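Local coordinates for 3',5'-nucleoside bisphosphate phosphatase (Chromobacterium violaceum, PDB 2YB1), which hydrolyses nucleoside 3',5'-bisphosphates to nucleoside 5'-phosphates and orthophosphate, using three manganese ions, at residues A[69-75]-A[195-201]. Sequence-based numbering, arbitrary orientation.
Sequences WGRHTVH and YDMGRTL. With MN (manganese (II) ion), chain D.
The methyl CE of M197 is the apolar centre of this contact, meeting W69, H72 and V74. M197 CE sits over one face of the H72 imidazole, 3.6 Å from H72 CG, and touches the indole of W69 at CZ3. M197 reaches it on a chain extended beyond CG that carries the methyl forward, with the sulfur set farther back above the same imidazole face. L201 extends the patch, its CD1 3.7 Å from H72 NE2 and its CD2 near the far end of the indole, whose NE1 is hydrogen-bonded to D208 in helix 199-211.

On the other face of the imidazole lies CG of R71, whose chain is bent at chi3 so that H72 CE1 lies over the centre of the R71 guanidinium, 3.6 Å above its plane. R71 NH2 makes a salt bridge to D196 OD2 (2.9 Å), the carboxylate approaching at the guanidinium edge with the two planes 70° apart. Two waters reinforce the solvent-facing side: one joins R71 NH1 to D196 O, the other H72 ND1 to D196 N.

Deeper in, Y195 turns a ring face to V74, whose CG1 stands almost centrally over it, 8° off the normal. The phenol runs on along the strand, and Y195 OH accepts a nearly straight bond (171°) from H75 N, 2.9 Å away.

H75 ND1 holds a manganese ion at 2.2 Å, with E64 and H191 as further ligands; the ring of Y195 also meets that of H191. A type II' turn from W69 to H72 joins antiparallel strands 59-69 and 72-79 in a beta hairpin. The loop leading into helix 199-211 packs against this hairpin beside the trinuclear manganese site of the PHP-family phosphatase.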
# COMPACT_ATOMS: atom_id res chain seq x y z
N TRP A 69 3.26 14.35 -4.65
CA TRP A 69 3.06 15.57 -3.88
C TRP A 69 4.37 16.35 -3.96
O TRP A 69 5.38 15.96 -3.36
CB TRP A 69 2.71 15.20 -2.43
CG TRP A 69 2.46 16.35 -1.48
CD1 TRP A 69 1.37 17.18 -1.43
CD2 TRP A 69 3.32 16.76 -0.41
NE1 TRP A 69 1.50 18.09 -0.41
CE2 TRP A 69 2.68 17.85 0.24
CE3 TRP A 69 4.56 16.32 0.07
CZ2 TRP A 69 3.25 18.50 1.33
CZ3 TRP A 69 5.13 16.98 1.17
CH2 TRP A 69 4.47 18.06 1.78
N GLY A 70 4.37 17.45 -4.71
CA GLY A 70 5.62 18.11 -5.03
C GLY A 70 6.58 17.13 -5.70
O GLY A 70 6.20 16.42 -6.64
N ARG A 71 7.82 17.08 -5.22
CA ARG A 71 8.83 16.17 -5.78
C ARG A 71 8.75 14.77 -5.16
O ARG A 71 9.56 13.89 -5.48
CB ARG A 71 10.24 16.73 -5.57
CG ARG A 71 10.82 16.42 -4.18
CD ARG A 71 12.32 16.68 -4.10
NE ARG A 71 13.00 15.72 -3.23
CZ ARG A 71 13.37 15.97 -1.98
NH1 ARG A 71 13.14 17.16 -1.44
NH2 ARG A 71 13.99 15.04 -1.27
N HIS A 72 7.79 14.57 -4.26
CA HIS A 72 7.71 13.34 -3.49
C HIS A 72 6.63 12.42 -4.02
O HIS A 72 5.55 12.88 -4.40
CB HIS A 72 7.41 13.65 -2.02
CG HIS A 72 8.38 14.60 -1.39
ND1 HIS A 72 9.52 14.17 -0.75
CD2 HIS A 72 8.38 15.95 -1.31
CE1 HIS A 72 10.19 15.22 -0.31
NE2 HIS A 72 9.52 16.31 -0.63
N THR A 73 6.92 11.12 -4.04
CA THR A 73 5.88 10.12 -4.21
C THR A 73 5.44 9.67 -2.82
O THR A 73 6.26 9.22 -2.02
CB THR A 73 6.40 8.88 -4.98
OG1 THR A 73 6.86 9.29 -6.27
CG2 THR A 73 5.29 7.86 -5.14
N VAL A 74 4.15 9.82 -2.52
CA VAL A 74 3.61 9.32 -1.26
C VAL A 74 2.50 8.31 -1.55
O VAL A 74 1.95 8.28 -2.66
CB VAL A 74 3.10 10.45 -0.32
CG1 VAL A 74 4.25 11.38 0.09
CG2 VAL A 74 1.98 11.22 -0.96
N HIS A 75 2.19 7.48 -0.57
CA HIS A 75 1.13 6.49 -0.72
C HIS A 75 0.02 6.73 0.29
O HIS A 75 0.28 6.85 1.49
CB HIS A 75 1.70 5.07 -0.59
CG HIS A 75 2.52 4.64 -1.77
ND1 HIS A 75 3.31 3.52 -1.75
CD2 HIS A 75 2.65 5.18 -3.00
CE1 HIS A 75 3.90 3.38 -2.92
NE2 HIS A 75 3.51 4.37 -3.71
N TYR A 195 9.41 8.31 3.92
CA TYR A 195 9.50 9.49 3.07
C TYR A 195 10.74 10.32 3.42
O TYR A 195 11.14 10.37 4.59
CB TYR A 195 8.23 10.34 3.19
CG TYR A 195 6.94 9.59 2.89
CD1 TYR A 195 6.89 8.65 1.87
CD2 TYR A 195 5.79 9.81 3.64
CE1 TYR A 195 5.72 7.96 1.59
CE2 TYR A 195 4.61 9.13 3.36
CZ TYR A 195 4.58 8.21 2.34
OH TYR A 195 3.42 7.51 2.05
N ASP A 196 11.34 11.00 2.44
CA ASP A 196 12.52 11.77 2.79
C ASP A 196 12.01 13.16 3.14
O ASP A 196 11.99 14.08 2.31
CB ASP A 196 13.46 11.81 1.58
CG ASP A 196 14.69 12.70 1.80
OD1 ASP A 196 15.23 12.76 2.93
OD2 ASP A 196 15.13 13.33 0.81
N MET A 197 11.72 13.33 4.43
CA MET A 197 11.06 14.52 4.95
C MET A 197 11.44 14.67 6.41
O MET A 197 11.43 13.69 7.16
CB MET A 197 9.53 14.36 4.85
CG MET A 197 8.98 14.22 3.43
SD MET A 197 7.18 14.06 3.45
CE MET A 197 6.82 13.79 1.71
N GLY A 198 11.70 15.90 6.84
CA GLY A 198 11.96 16.19 8.23
C GLY A 198 10.64 16.54 8.88
O GLY A 198 9.58 16.41 8.25
N ARG A 199 10.66 17.00 10.13
CA ARG A 199 9.40 17.21 10.82
C ARG A 199 8.58 18.34 10.20
O ARG A 199 7.36 18.38 10.34
CB ARG A 199 9.60 17.45 12.32
CG ARG A 199 10.57 18.56 12.68
CD ARG A 199 10.65 18.68 14.20
NE ARG A 199 11.89 19.29 14.65
CZ ARG A 199 12.01 20.58 14.93
NH1 ARG A 199 10.96 21.38 14.80
NH2 ARG A 199 13.17 21.06 15.34
N THR A 200 9.25 19.25 9.50
CA THR A 200 8.53 20.34 8.85
C THR A 200 7.74 19.87 7.61
O THR A 200 6.57 20.23 7.45
CB THR A 200 9.48 21.50 8.51
OG1 THR A 200 9.97 22.07 9.73
CG2 THR A 200 8.76 22.58 7.70
N LEU A 201 8.38 19.09 6.75
CA LEU A 201 7.70 18.54 5.58
C LEU A 201 6.58 17.57 5.97
O LEU A 201 5.52 17.57 5.35
CB LEU A 201 8.68 17.86 4.64
CG LEU A 201 9.22 18.78 3.55
CD1 LEU A 201 10.08 18.00 2.57
CD2 LEU A 201 8.07 19.49 2.83
MN MN D . 3.42 2.14 -0.01
O HOH W 1 13.20 16.40 1.37
O HOH W 2 9.91 11.52 -0.13